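Local coordinates for precorrin-2 dehydrogenase (Bacillus megaterium, PDB 3DFZ), which catalyses the NAD-dependent dehydrogenation of precorrin-2 to sirohydrochlorin, a precursor of both siroheme and anaerobically made adenosylcobalamin, at residues Val34-Gly39 against Lys48-Glu53; Gln130-Phe135 against Ser141-Thr146; Val181-Leu186 against His194-Glu199. All blocks are in the same frame, centred on the assembly; numbering follows the deposited sequence. Where two conformers were deposited one is given.

In the fold
The three contacts follow one another along the chain, and none touches another. Contact 1 packs helix 41-50 on strand 33-37 of the parallel sheet of the putative NAD-binding domain. Contact 2 is the hairpin of strands 129-137 and 140-145. Its centre is about 17 Å from that of contact 1. Contact 3 pairs helix 168-184 with helix 190-199 in the C-terminal helical region. Its centre lies about 37 Å from that of contact 1, on the opposite side of the chain's centre, and about 30 Å from that of contact 2. Each contact also meets the second subunit, so the elongated chain is engaged along its length in the homodimer.

Contact 1 (Val34-Gly39 against Lys48-Glu53); sequences VLVVGG and KGFLQE
The Phe50 ring meets the strand with its outer end. Val36 CG2 sits at the ring edge, near the ring plane, and lies 3.7 Å from Phe50 CZ. Val34 CG1 approaches obliquely and comes within 3.6 Å of Phe50 CE1. Both methyls gather at the CE1-CZ end of the ring, and each touches both of these atoms. Val36 CG2 is in plane there, and Val34 CG1 is well off it. Tyr23 of the second subunit makes an edge-to-face ring contact with Phe50. Leu29 and Ile57 of the same chain also touch this side chain.

The CG of Phe50 lies between its backbone N and carbonyl carbon, with chi1 48°. This torsion carries the ring from the helix segment toward the strand. The long ring spans a wide gap, as the CA atoms of Val34 and Phe50 are 9.3 Å apart.

The contact belongs to the beta-alpha-beta unit of strand 33-37, helix 41-50 and strand 56-60. This is the opening unit of a Rossmann-type nucleotide-binding fold. Gly38 follows the strand and fits the first glycine of a GxGxxA pattern, consistent with the NAD site inferred from relatives at Thr41 and Ile42.

Val34 and Val36 point toward the helix, while Leu35 between them points away. The two valines use different branches: Val34 touches the ring through CG1 and Val36 through CG2. Val36 also packs on Ala43 and Ile47 of the helix. Phe50 to Glu53 form a type I turn, closed by a 3.2 Å bond from Glu53 N to Phe50 O.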
ATOM      1  N   VAL B  34      -8.778  -1.420  16.242  1.00 13.46           N
ATOM      2  CA  VAL B  34      -7.482  -0.747  16.032  1.00 13.38           C
ATOM      3  C   VAL B  34      -6.916  -0.168  17.340  1.00 14.02           C
ATOM      4  O   VAL B  34      -7.550   0.680  17.973  1.00 14.35           O
ATOM      5  CB  VAL B  34      -7.587   0.393  14.980  1.00 13.23           C
ATOM      6  CG1 VAL B  34      -6.327   1.246  14.950  1.00 13.08           C
ATOM      7  CG2 VAL B  34      -7.897  -0.182  13.584  1.00 12.43           C
ATOM      8  N   LEU B  35      -5.714  -0.605  17.725  1.00 14.46           N
ATOM      9  CA  LEU B  35      -5.043  -0.055  18.901  1.00 15.20           C
ATOM     10  C   LEU B  35      -3.933   0.908  18.515  1.00 15.73           C
ATOM     11  O   LEU B  35      -2.996   0.544  17.816  1.00 15.95           O
ATOM     12  CB  LEU B  35      -4.502  -1.175  19.804  1.00 15.61           C
ATOM     13  CG  LEU B  35      -3.784  -0.775  21.110  1.00 16.56           C
ATOM     14  CD1 LEU B  35      -4.743  -0.220  22.172  1.00 16.39           C
ATOM     15  CD2 LEU B  35      -2.986  -1.944  21.643  1.00 16.69           C
ATOM     16  N   VAL B  36      -4.057   2.149  18.962  1.00 16.28           N
ATOM     17  CA  VAL B  36      -2.975   3.108  18.845  1.00 17.00           C
ATOM     18  C   VAL B  36      -2.301   3.239  20.214  1.00 18.35           C
ATOM     19  O   VAL B  36      -2.898   3.732  21.188  1.00 18.56           O
ATOM     20  CB  VAL B  36      -3.456   4.476  18.313  1.00 17.41           C
ATOM     21  CG1 VAL B  36      -2.276   5.452  18.173  1.00 18.29           C
ATOM     22  CG2 VAL B  36      -4.198   4.316  16.971  1.00 16.25           C
ATOM     23  N   VAL B  37      -1.067   2.742  20.277  1.00 19.12           N
ATOM     24  CA  VAL B  37      -0.215   2.895  21.429  1.00 20.75           C
ATOM     25  C   VAL B  37       0.563   4.190  21.266  1.00 22.25           C
ATOM     26  O   VAL B  37       1.375   4.325  20.338  1.00 22.33           O
ATOM     27  CB  VAL B  37       0.768   1.731  21.571  1.00 21.35           C
ATOM     28  CG1 VAL B  37       1.743   2.003  22.709  1.00 23.16           C
ATOM     29  CG2 VAL B  37       0.030   0.435  21.792  1.00 20.34           C
ATOM     30  N   GLY B  38       0.305   5.125  22.186  1.00 23.40           N
ATOM     31  CA  GLY B  38       0.870   6.475  22.160  1.00 24.94           C
ATOM     32  C   GLY B  38      -0.214   7.510  21.951  1.00 24.87           C
ATOM     33  O   GLY B  38      -1.302   7.185  21.457  1.00 23.45           O
ATOM     34  N   GLY B  39       0.081   8.760  22.306  1.00 15.65           N
ATOM     35  CA  GLY B  39      -0.885   9.850  22.195  1.00 15.41           C
ATOM     36  C   GLY B  39      -0.299  11.227  21.913  1.00 16.30           C
ATOM     37  O   GLY B  39      -0.885  12.246  22.286  1.00 17.70           O
ATOM     38  N   LYS B  48      -5.621  10.268  12.299  1.00 13.89           N
ATOM     39  CA  LYS B  48      -6.191  11.043  11.195  1.00 16.64           C
ATOM     40  C   LYS B  48      -6.407  10.196   9.953  1.00 16.01           C
ATOM     41  O   LYS B  48      -7.461  10.272   9.342  1.00 18.06           O
ATOM     42  CB  LYS B  48      -5.304  12.236  10.850  1.00 19.10           C
ATOM     43  CG  LYS B  48      -5.886  13.568  11.264  1.00 23.60           C
ATOM     44  CD  LYS B  48      -4.779  14.531  11.723  1.00 26.55           C
ATOM     45  CE  LYS B  48      -5.325  15.917  12.107  1.00 32.00           C
ATOM     46  NZ  LYS B  48      -4.342  16.713  12.925  1.00 33.24           N
ATOM     47  N   GLY B  49      -5.406   9.388   9.606  1.00 17.38           N
ATOM     48  CA  GLY B  49      -5.425   8.509   8.435  1.00 16.82           C
ATOM     49  C   GLY B  49      -6.553   7.507   8.384  1.00 15.72           C
ATOM     50  O   GLY B  49      -7.051   7.188   7.301  1.00 16.15           O
ATOM     51  N   PHE B  50      -6.980   7.003   9.540  1.00 14.59           N
ATOM     52  CA  PHE B  50      -8.037   5.968   9.555  1.00 13.81           C
ATOM     53  C   PHE B  50      -9.302   6.308  10.379  1.00 13.73           C
ATOM     54  O   PHE B  50     -10.125   5.438  10.700  1.00 13.24           O
ATOM     55  CB  PHE B  50      -7.458   4.575   9.891  1.00 12.72           C
ATOM     56  CG  PHE B  50      -6.537   4.552  11.093  1.00 12.34           C
ATOM     57  CD1 PHE B  50      -7.053   4.626  12.394  1.00 11.89           C
ATOM     58  CD2 PHE B  50      -5.159   4.416  10.925  1.00 12.58           C
ATOM     59  CE1 PHE B  50      -6.204   4.592  13.508  1.00 11.73           C
ATOM     60  CE2 PHE B  50      -4.293   4.377  12.025  1.00 12.62           C
ATOM     61  CZ  PHE B  50      -4.819   4.471  13.327  1.00 12.34           C
ATOM     62  N   LEU B  51      -9.465   7.588  10.674  1.00 14.51           N
ATOM     63  CA  LEU B  51     -10.578   8.072  11.492  1.00 14.67           C
ATOM     64  C   LEU B  51     -11.958   7.949  10.806  1.00 15.15           C
ATOM     65  O   LEU B  51     -12.987   7.750  11.482  1.00 14.82           O
ATOM     66  CB  LEU B  51     -10.295   9.521  11.894  1.00 15.41           C
ATOM     67  CG  LEU B  51     -11.157  10.276  12.884  1.00 15.71           C
ATOM     68  CD1 LEU B  51     -11.112   9.652  14.250  1.00 14.81           C
ATOM     69  CD2 LEU B  51     -10.634  11.704  12.931  1.00 17.42           C
ATOM     70  N   GLN B  52     -11.975   8.068   9.479  1.00 15.92           N
ATOM     71  CA  GLN B  52     -13.193   7.915   8.699  0.50 16.88           C
ATOM     72  C   GLN B  52     -13.342   6.505   8.109  1.00 16.47           C
ATOM     73  O   GLN B  52     -14.053   6.322   7.112  1.00 17.72           O
ATOM     74  CB  GLN B  52     -13.219   8.940   7.565  0.50 18.56           C
ATOM     75  CG  GLN B  52     -13.276  10.380   8.025  0.50 19.73           C
ATOM     76  CD  GLN B  52     -12.382  11.272   7.194  0.50 21.63           C
ATOM     77  OE1 GLN B  52     -11.679  10.799   6.294  0.50 22.07           O
ATOM     78  NE2 GLN B  52     -12.394  12.569   7.491  0.50 22.75           N
ATOM     79  N   GLU B  53     -12.691   5.509   8.717  1.00 14.85           N
ATOM     80  CA  GLU B  53     -12.636   4.151   8.140  1.00 14.32           C
ATOM     81  C   GLU B  53     -13.579   3.104   8.741  1.00 13.72           C
ATOM     82  O   GLU B  53     -13.619   1.964   8.255  1.00 13.68           O
ATOM     83  CB  GLU B  53     -11.195   3.611   8.124  1.00 13.48           C
ATOM     84  CG  GLU B  53     -10.222   4.433   7.265  1.00 14.61           C
ATOM     85  CD  GLU B  53     -10.553   4.400   5.766  1.00 17.07           C
ATOM     86  OE1 GLU B  53     -10.824   3.294   5.208  1.00 17.41           O
ATOM     87  OE2 GLU B  53     -10.546   5.485   5.146  1.00 18.29           O
TER

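Contact 2 (Gln130-Phe135 against Ser141-Thr146); sequences QIPAQF and SLAIST
Phe135 and Leu142 face each other across the two strands, their side chains side by side and pointing the same way. Leu142 can be followed outward. Its CB lies 3.9 Å from Phe135 CE2. Its CG comes next to Phe135 CZ. Its CD1 makes the nearest approach, 3.4 Å from Phe135 CZ, and meets the ring obliquely. Phe135 CG lies between the backbone N and the carbonyl carbon (chi1 74°), which lets the ring lean toward the neighbouring strand. Ile144 CD1 stands near the plane of this ring, at its edge, but is a looser neighbour.

Four backbone bonds hold the strands. Phe135 and Leu142 form one hydrogen-bonded pair, and Ala133 and Ile144 the other. Leu142 N points almost straight at Phe135 O, with an N-H...O angle of 177° and a length of 3.0 Å. Ala133 N bonds to Ile144 O less directly, at 138°. Gln134 and Ala143 form the non-hydrogen-bonded pair between them. There the CA of Ala143 lies 3.2 Å from Ala133 O, in a CA-H...O contact.

Gln134 and Ala143 lie on the sheet face away from Phe135. Pro132 CG packs against Ala143 CB at 3.9 Å. Gln134 NE2 turns back to Pro132 O in a weak hydrogen bond.

Helix 151-164 covers the other face: Thr154 touches Ala133, Ile157 touches Ile144, and Leu161 touches both Phe135 and Ile144. Strand 140-145 pairs antiparallel with a strand of the second subunit. The arrangement is an antiparallel beta hairpin whose sheet continues across the homodimer interface.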
ATOM      1  N   GLN B 130       4.030  -0.606   6.970  1.00 16.76           N
ATOM      2  CA  GLN B 130       4.623   0.716   6.784  1.00 16.74           C
ATOM      3  C   GLN B 130       3.561   1.635   6.210  1.00 16.05           C
ATOM      4  O   GLN B 130       2.699   1.205   5.445  1.00 15.82           O
ATOM      5  CB  GLN B 130       5.827   0.669   5.815  1.00 16.41           C
ATOM      6  CG  GLN B 130       7.186   0.201   6.410  1.00 17.84           C
ATOM      7  CD  GLN B 130       8.228  -0.160   5.306  1.00 18.49           C
ATOM      8  OE1 GLN B 130       9.275  -0.762   5.592  1.00 19.30           O
ATOM      9  NE2 GLN B 130       7.915   0.180   4.049  1.00 17.07           N
ATOM     10  N   ILE B 131       3.628   2.907   6.564  1.00 16.06           N
ATOM     11  CA  ILE B 131       2.757   3.898   5.953  1.00 15.69           C
ATOM     12  C   ILE B 131       3.520   4.750   4.918  1.00 14.99           C
ATOM     13  O   ILE B 131       4.443   5.489   5.282  1.00 14.98           O
ATOM     14  CB  ILE B 131       2.025   4.754   7.004  1.00 16.40           C
ATOM     15  CG1 ILE B 131       1.054   3.857   7.790  1.00 17.22           C
ATOM     16  CG2 ILE B 131       1.225   5.870   6.317  1.00 16.29           C
ATOM     17  CD1 ILE B 131       1.027   4.139   9.218  1.00 18.37           C
ATOM     18  N   PRO B 132       3.132   4.623   3.623  1.00 14.07           N
ATOM     19  CA  PRO B 132       3.794   5.325   2.510  1.00 13.64           C
ATOM     20  C   PRO B 132       3.544   6.850   2.550  1.00 13.68           C
ATOM     21  O   PRO B 132       2.635   7.288   3.218  1.00 14.47           O
ATOM     22  CB  PRO B 132       3.129   4.708   1.272  1.00 13.02           C
ATOM     23  CG  PRO B 132       1.742   4.269   1.761  1.00 13.24           C
ATOM     24  CD  PRO B 132       1.952   3.845   3.186  1.00 13.50           C
ATOM     25  N   ALA B 133       4.333   7.658   1.861  1.00 13.47           N
ATOM     26  CA  ALA B 133       3.927   9.054   1.664  1.00 13.77           C
ATOM     27  C   ALA B 133       2.775   9.018   0.681  1.00 13.52           C
ATOM     28  O   ALA B 133       2.691   8.108  -0.155  1.00 13.33           O
ATOM     29  CB  ALA B 133       5.090   9.929   1.125  1.00 13.59           C
ATOM     30  N   GLN B 134       1.853   9.959   0.809  1.00 13.86           N
ATOM     31  CA  GLN B 134       0.718   9.990  -0.094  1.00 13.82           C
ATOM     32  C   GLN B 134       0.393  11.413  -0.396  1.00 14.11           C
ATOM     33  O   GLN B 134       0.564  12.288   0.451  1.00 14.63           O
ATOM     34  CB  GLN B 134      -0.516   9.349   0.562  1.00 14.13           C
ATOM     35  CG  GLN B 134      -0.416   7.851   0.803  1.00 14.64           C
ATOM     36  CD  GLN B 134      -1.322   7.392   1.913  1.00 16.30           C
ATOM     37  OE1 GLN B 134      -2.553   7.523   1.821  1.00 16.70           O
ATOM     38  NE2 GLN B 134      -0.726   6.845   2.982  1.00 16.23           N
ATOM     39  N   PHE B 135      -0.088  11.655  -1.607  1.00 14.10           N
ATOM     40  CA  PHE B 135      -0.827  12.889  -1.875  1.00 14.37           C
ATOM     41  C   PHE B 135      -1.984  12.533  -2.750  1.00 14.04           C
ATOM     42  O   PHE B 135      -2.016  11.475  -3.378  1.00 13.78           O
ATOM     43  CB  PHE B 135       0.032  14.034  -2.474  1.00 14.57           C
ATOM     44  CG  PHE B 135       0.392  13.836  -3.932  1.00 14.69           C
ATOM     45  CD1 PHE B 135      -0.407  14.373  -4.946  1.00 15.14           C
ATOM     46  CD2 PHE B 135       1.503  13.089  -4.287  1.00 13.51           C
ATOM     47  CE1 PHE B 135      -0.097  14.163  -6.300  1.00 14.11           C
ATOM     48  CE2 PHE B 135       1.818  12.889  -5.621  1.00 13.77           C
ATOM     49  CZ  PHE B 135       1.011  13.423  -6.632  1.00 13.40           C
ATOM     50  N   SER B 141      -5.122   9.278  -6.083  1.00 12.14           N
ATOM     51  CA  SER B 141      -4.250   9.108  -4.980  1.00 12.44           C
ATOM     52  C   SER B 141      -2.959   8.416  -5.426  1.00 12.05           C
ATOM     53  O   SER B 141      -2.997   7.442  -6.138  1.00 11.95           O
ATOM     54  CB  SER B 141      -4.987   8.297  -3.895  1.00 12.49           C
ATOM     55  OG  SER B 141      -4.134   8.084  -2.818  1.00 13.56           O
ATOM     56  N   LEU B 142      -1.827   8.948  -4.985  1.00 12.30           N
ATOM     57  CA  LEU B 142      -0.509   8.350  -5.203  1.00 12.10           C
ATOM     58  C   LEU B 142       0.144   8.023  -3.856  1.00 11.97           C
ATOM     59  O   LEU B 142       0.151   8.833  -2.941  1.00 12.05           O
ATOM     60  CB  LEU B 142       0.405   9.308  -6.032  1.00 12.17           C
ATOM     61  CG  LEU B 142      -0.082   9.522  -7.479  1.00 12.34           C
ATOM     62  CD1 LEU B 142       0.798  10.479  -8.269  1.00 12.59           C
ATOM     63  CD2 LEU B 142      -0.174   8.201  -8.222  1.00 11.25           C
ATOM     64  N   ALA B 143       0.703   6.828  -3.758  1.00 11.66           N
ATOM     65  CA  ALA B 143       1.448   6.429  -2.582  1.00 11.73           C
ATOM     66  C   ALA B 143       2.892   6.120  -2.977  1.00 11.43           C
ATOM     67  O   ALA B 143       3.135   5.430  -3.950  1.00 11.44           O
ATOM     68  CB  ALA B 143       0.778   5.220  -1.932  1.00 11.86           C
ATOM     69  N   ILE B 144       3.844   6.631  -2.211  1.00 11.61           N
ATOM     70  CA  ILE B 144       5.259   6.477  -2.500  1.00 11.55           C
ATOM     71  C   ILE B 144       5.994   5.911  -1.299  1.00 11.99           C
ATOM     72  O   ILE B 144       5.837   6.419  -0.190  1.00 12.75           O
ATOM     73  CB  ILE B 144       5.931   7.849  -2.790  1.00 11.70           C
ATOM     74  CG1 ILE B 144       5.166   8.639  -3.860  1.00 11.32           C
ATOM     75  CG2 ILE B 144       7.453   7.650  -3.126  1.00 10.82           C
ATOM     76  CD1 ILE B 144       4.229   9.738  -3.362  1.00 12.41           C
ATOM     77  N   SER B 145       6.829   4.903  -1.520  1.00 11.82           N
ATOM     78  CA  SER B 145       7.652   4.361  -0.453  1.00 12.22           C
ATOM     79  C   SER B 145       9.039   4.024  -0.965  1.00 11.99           C
ATOM     80  O   SER B 145       9.222   3.729  -2.138  1.00 11.41           O
ATOM     81  CB  SER B 145       6.997   3.090   0.116  1.00 12.67           C
ATOM     82  OG  SER B 145       7.712   2.556   1.230  1.00 13.38           O
ATOM     83  N   THR B 146      10.019   4.077  -0.073  1.00 12.66           N
ATOM     84  CA  THR B 146      11.342   3.567  -0.370  1.00 13.04           C
ATOM     85  C   THR B 146      11.723   2.534   0.692  1.00 13.95           C
ATOM     86  O   THR B 146      12.911   2.263   0.912  1.00 14.35           O
ATOM     87  CB  THR B 146      12.435   4.680  -0.476  1.00 13.02           C
ATOM     88  OG1 THR B 146      12.626   5.292   0.798  1.00 13.76           O
ATOM     89  CG2 THR B 146      12.084   5.756  -1.518  1.00 12.24           C
TER

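Contact 3 (Val181-Leu186 against His194-Glu199); sequences VLIHRL and HELLTE
Ile183 packs closely against Leu196 and Leu197, and most of the contact lies here. Its CD1 reaches between the two leucines, 3.8 Å from Leu197 CD2 and 3.9 Å from Leu196 CB. Its CG2 takes a second hold on Leu197, at 3.8 Å from Leu197 CD1. Both branches of Ile183 thus lie against the forked end of Leu197. These two side chains slide past each other in opposite directions, whereas Leu196 crosses Ile183 at a slant. Ile183 CG1 is anti to the carbonyl carbon (chi1 -69°), and with chi2 extended (164°) CD1 reaches toward helix 190-199.

The contact joins the end of helix 168-184 to helix 190-199, two consecutive helices of the C-terminal helical region. The packing is wholly apolar, and the CA atoms of Ile183 and Leu196 are 7.7 Å apart. Ile219 also covers Ile183, and Phe215 of helix 209-218 covers Leu196, so both side chains are buried.

The margin past the helix end is looser. Leu186 touches Leu196 only through its CD2, 4.2 Å from Leu196 CD1. Its backbone O accepts a hydrogen bond from Lys193 NZ, on helix 190-199 just before His194.

His184 and His194 both point away from the contact and are exposed to solvent. Leu152 of the second subunit packs on both His194 and Thr198.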
ATOM      1  N   VAL B 181     -20.170   6.899 -13.492  1.00 10.18           N
ATOM      2  CA  VAL B 181     -21.567   6.855 -13.032  1.00 15.14           C
ATOM      3  C   VAL B 181     -22.534   6.759 -14.212  1.00 15.84           C
ATOM      4  O   VAL B 181     -23.357   5.833 -14.269  1.00 19.49           O
ATOM      5  CB  VAL B 181     -21.915   8.102 -12.152  1.00 18.09           C
ATOM      6  CG1 VAL B 181     -23.449   8.236 -11.910  1.00 24.86           C
ATOM      7  CG2 VAL B 181     -21.148   8.071 -10.841  1.00 18.72           C
ATOM      8  N   LEU B 182     -22.437   7.701 -15.145  1.00 13.59           N
ATOM      9  CA  LEU B 182     -23.367   7.749 -16.272  1.00 15.60           C
ATOM     10  C   LEU B 182     -23.225   6.579 -17.240  1.00 13.96           C
ATOM     11  O   LEU B 182     -24.193   6.182 -17.859  1.00 17.39           O
ATOM     12  CB  LEU B 182     -23.287   9.086 -17.021  1.00 15.45           C
ATOM     13  CG  LEU B 182     -23.778  10.342 -16.280  1.00 20.44           C
ATOM     14  CD1 LEU B 182     -23.624  11.589 -17.138  1.00 21.77           C
ATOM     15  CD2 LEU B 182     -25.234  10.175 -15.804  1.00 28.25           C
ATOM     16  N   ILE B 183     -22.022   6.036 -17.365  1.00 10.34           N
ATOM     17  CA  ILE B 183     -21.744   4.948 -18.311  1.00  9.96           C
ATOM     18  C   ILE B 183     -22.185   3.587 -17.746  1.00 13.90           C
ATOM     19  O   ILE B 183     -22.613   2.711 -18.492  1.00 15.94           O
ATOM     20  CB  ILE B 183     -20.236   4.968 -18.766  1.00  6.56           C
ATOM     21  CG1 ILE B 183     -19.984   6.208 -19.651  1.00  4.33           C
ATOM     22  CG2 ILE B 183     -19.835   3.667 -19.465  1.00  7.82           C
ATOM     23  CD1 ILE B 183     -18.534   6.603 -19.861  1.00  0.94           C
ATOM     24  N   HIS B 184     -22.084   3.442 -16.425  1.00 16.15           N
ATOM     25  CA  HIS B 184     -22.460   2.225 -15.704  1.00 21.94           C
ATOM     26  C   HIS B 184     -23.952   1.884 -15.848  1.00 27.02           C
ATOM     27  O   HIS B 184     -24.328   0.709 -15.882  1.00 31.80           O
ATOM     28  CB  HIS B 184     -22.088   2.376 -14.223  1.00 24.17           C
ATOM     29  CG  HIS B 184     -22.491   1.215 -13.364  1.00 31.97           C
ATOM     30  ND1 HIS B 184     -21.709   0.086 -13.222  1.00 35.95           N
ATOM     31  CD2 HIS B 184     -23.584   1.016 -12.589  1.00 38.53           C
ATOM     32  CE1 HIS B 184     -22.308  -0.762 -12.405  1.00 43.86           C
ATOM     33  NE2 HIS B 184     -23.448  -0.223 -12.008  1.00 45.85           N
ATOM     34  N   ARG B 185     -24.791   2.908 -15.945  1.00 27.55           N
ATOM     35  CA  ARG B 185     -26.235   2.715 -16.004  1.00 34.18           C
ATOM     36  C   ARG B 185     -26.792   3.069 -17.399  1.00 33.70           C
ATOM     37  O   ARG B 185     -27.963   3.441 -17.560  1.00 39.32           O
ATOM     38  CB  ARG B 185     -26.932   3.516 -14.881  1.00 39.08           C
ATOM     39  CG  ARG B 185     -26.166   3.579 -13.561  1.00 39.06           C
ATOM     40  CD  ARG B 185     -26.972   4.243 -12.467  1.00 46.97           C
ATOM     41  NE  ARG B 185     -27.652   3.243 -11.650  1.00 56.00           N
ATOM     42  CZ  ARG B 185     -27.276   2.880 -10.422  1.00 60.00           C
ATOM     43  NH1 ARG B 185     -26.231   3.454  -9.827  1.00 55.29           N
ATOM     44  NH2 ARG B 185     -27.961   1.936  -9.780  1.00 69.47           N
ATOM     45  N   LEU B 186     -25.935   2.945 -18.404  1.00 28.57           N
ATOM     46  CA  LEU B 186     -26.344   3.006 -19.803  1.00 29.07           C
ATOM     47  C   LEU B 186     -26.852   1.640 -20.257  1.00 33.22           C
ATOM     48  O   LEU B 186     -26.302   0.600 -19.891  1.00 33.25           O
ATOM     49  CB  LEU B 186     -25.169   3.435 -20.687  1.00 23.37           C
ATOM     50  CG  LEU B 186     -25.132   4.842 -21.302  1.00 22.19           C
ATOM     51  CD1 LEU B 186     -26.007   5.872 -20.584  1.00 25.10           C
ATOM     52  CD2 LEU B 186     -23.679   5.329 -21.445  1.00 16.22           C
ATOM     53  N   HIS B 194     -16.709   0.005 -22.224  1.00 28.82           N
ATOM     54  CA  HIS B 194     -15.251  -0.004 -22.147  0.50 27.92           C
ATOM     55  C   HIS B 194     -14.629   1.011 -23.106  1.00 26.77           C
ATOM     56  O   HIS B 194     -13.675   1.713 -22.767  1.00 25.08           O
ATOM     57  CB  HIS B 194     -14.729  -1.417 -22.443  0.50 30.12           C
ATOM     58  CG  HIS B 194     -13.233  -1.522 -22.444  0.50 29.99           C
ATOM     59  ND1 HIS B 194     -12.495  -1.617 -23.610  0.50 31.23           N
ATOM     60  CD2 HIS B 194     -12.334  -1.535 -21.420  0.50 29.00           C
ATOM     61  CE1 HIS B 194     -11.209  -1.690 -23.302  0.50 30.63           C
ATOM     62  NE2 HIS B 194     -11.084  -1.641 -21.981  0.50 29.26           N
ATOM     63  N   GLU B 195     -15.176   1.061 -24.313  1.00 27.93           N
ATOM     64  CA  GLU B 195     -14.695   1.936 -25.363  1.00 27.33           C
ATOM     65  C   GLU B 195     -14.841   3.381 -24.903  1.00 24.63           C
ATOM     66  O   GLU B 195     -13.930   4.189 -25.080  1.00 23.24           O
ATOM     67  CB  GLU B 195     -15.520   1.686 -26.628  1.00 29.74           C
ATOM     68  CG  GLU B 195     -14.912   2.176 -27.945  1.00 31.47           C
ATOM     69  CD  GLU B 195     -15.470   1.410 -29.160  1.00 36.33           C
ATOM     70  OE1 GLU B 195     -15.373   0.157 -29.156  1.00 38.62           O
ATOM     71  OE2 GLU B 195     -16.007   2.052 -30.111  1.00 37.28           O
ATOM     72  N   LEU B 196     -16.004   3.683 -24.326  1.00 23.72           N
ATOM     73  CA  LEU B 196     -16.332   5.004 -23.808  1.00 21.48           C
ATOM     74  C   LEU B 196     -15.404   5.409 -22.658  1.00 19.37           C
ATOM     75  O   LEU B 196     -14.833   6.487 -22.673  1.00 17.56           O
ATOM     76  CB  LEU B 196     -17.806   5.064 -23.364  1.00 21.86           C
ATOM     77  CG  LEU B 196     -18.876   5.142 -24.457  1.00 23.40           C
ATOM     78  CD1 LEU B 196     -20.279   4.859 -23.902  1.00 24.08           C
ATOM     79  CD2 LEU B 196     -18.831   6.503 -25.184  1.00 22.07           C
ATOM     80  N   LEU B 197     -15.254   4.526 -21.676  1.00 19.50           N
ATOM     81  CA  LEU B 197     -14.358   4.775 -20.545  1.00 18.20           C
ATOM     82  C   LEU B 197     -12.853   4.858 -20.916  1.00 17.85           C
ATOM     83  O   LEU B 197     -12.075   5.509 -20.206  1.00 16.53           O
ATOM     84  CB  LEU B 197     -14.619   3.757 -19.430  1.00 18.85           C
ATOM     85  CG  LEU B 197     -15.985   3.843 -18.737  1.00 18.94           C
ATOM     86  CD1 LEU B 197     -16.422   2.481 -18.202  1.00 20.24           C
ATOM     87  CD2 LEU B 197     -15.981   4.865 -17.640  1.00 17.06           C
ATOM     88  N   THR B 198     -12.469   4.230 -22.034  1.00 19.02           N
ATOM     89  CA  THR B 198     -11.106   4.325 -22.596  1.00 19.02           C
ATOM     90  C   THR B 198     -10.873   5.667 -23.274  1.00 17.76           C
ATOM     91  O   THR B 198      -9.810   6.280 -23.128  1.00 16.61           O
ATOM     92  CB  THR B 198     -10.858   3.221 -23.662  1.00 21.12           C
ATOM     93  OG1 THR B 198     -11.224   1.962 -23.112  1.00 22.96           O
ATOM     94  CG2 THR B 198      -9.396   3.154 -24.072  1.00 21.71           C
ATOM     95  N   GLU B 199     -11.888   6.085 -24.028  1.00 18.08           N
ATOM     96  CA  GLU B 199     -11.875   7.248 -24.915  1.00 17.78           C
ATOM     97  C   GLU B 199     -11.411   8.530 -24.195  1.00 15.59           C
ATOM     98  O   GLU B 199     -10.696   9.360 -24.757  1.00 15.25           O
ATOM     99  CB  GLU B 199     -13.297   7.433 -25.476  1.00 18.85           C
ATOM    100  CG  GLU B 199     -13.441   8.476 -26.570  1.00 20.74           C
ATOM    101  CD  GLU B 199     -14.626   8.210 -27.489  1.00 24.79           C
ATOM    102  OE1 GLU B 199     -15.783   8.442 -27.046  1.00 24.98           O
ATOM    103  OE2 GLU B 199     -14.400   7.771 -28.660  1.00 27.43           O
TER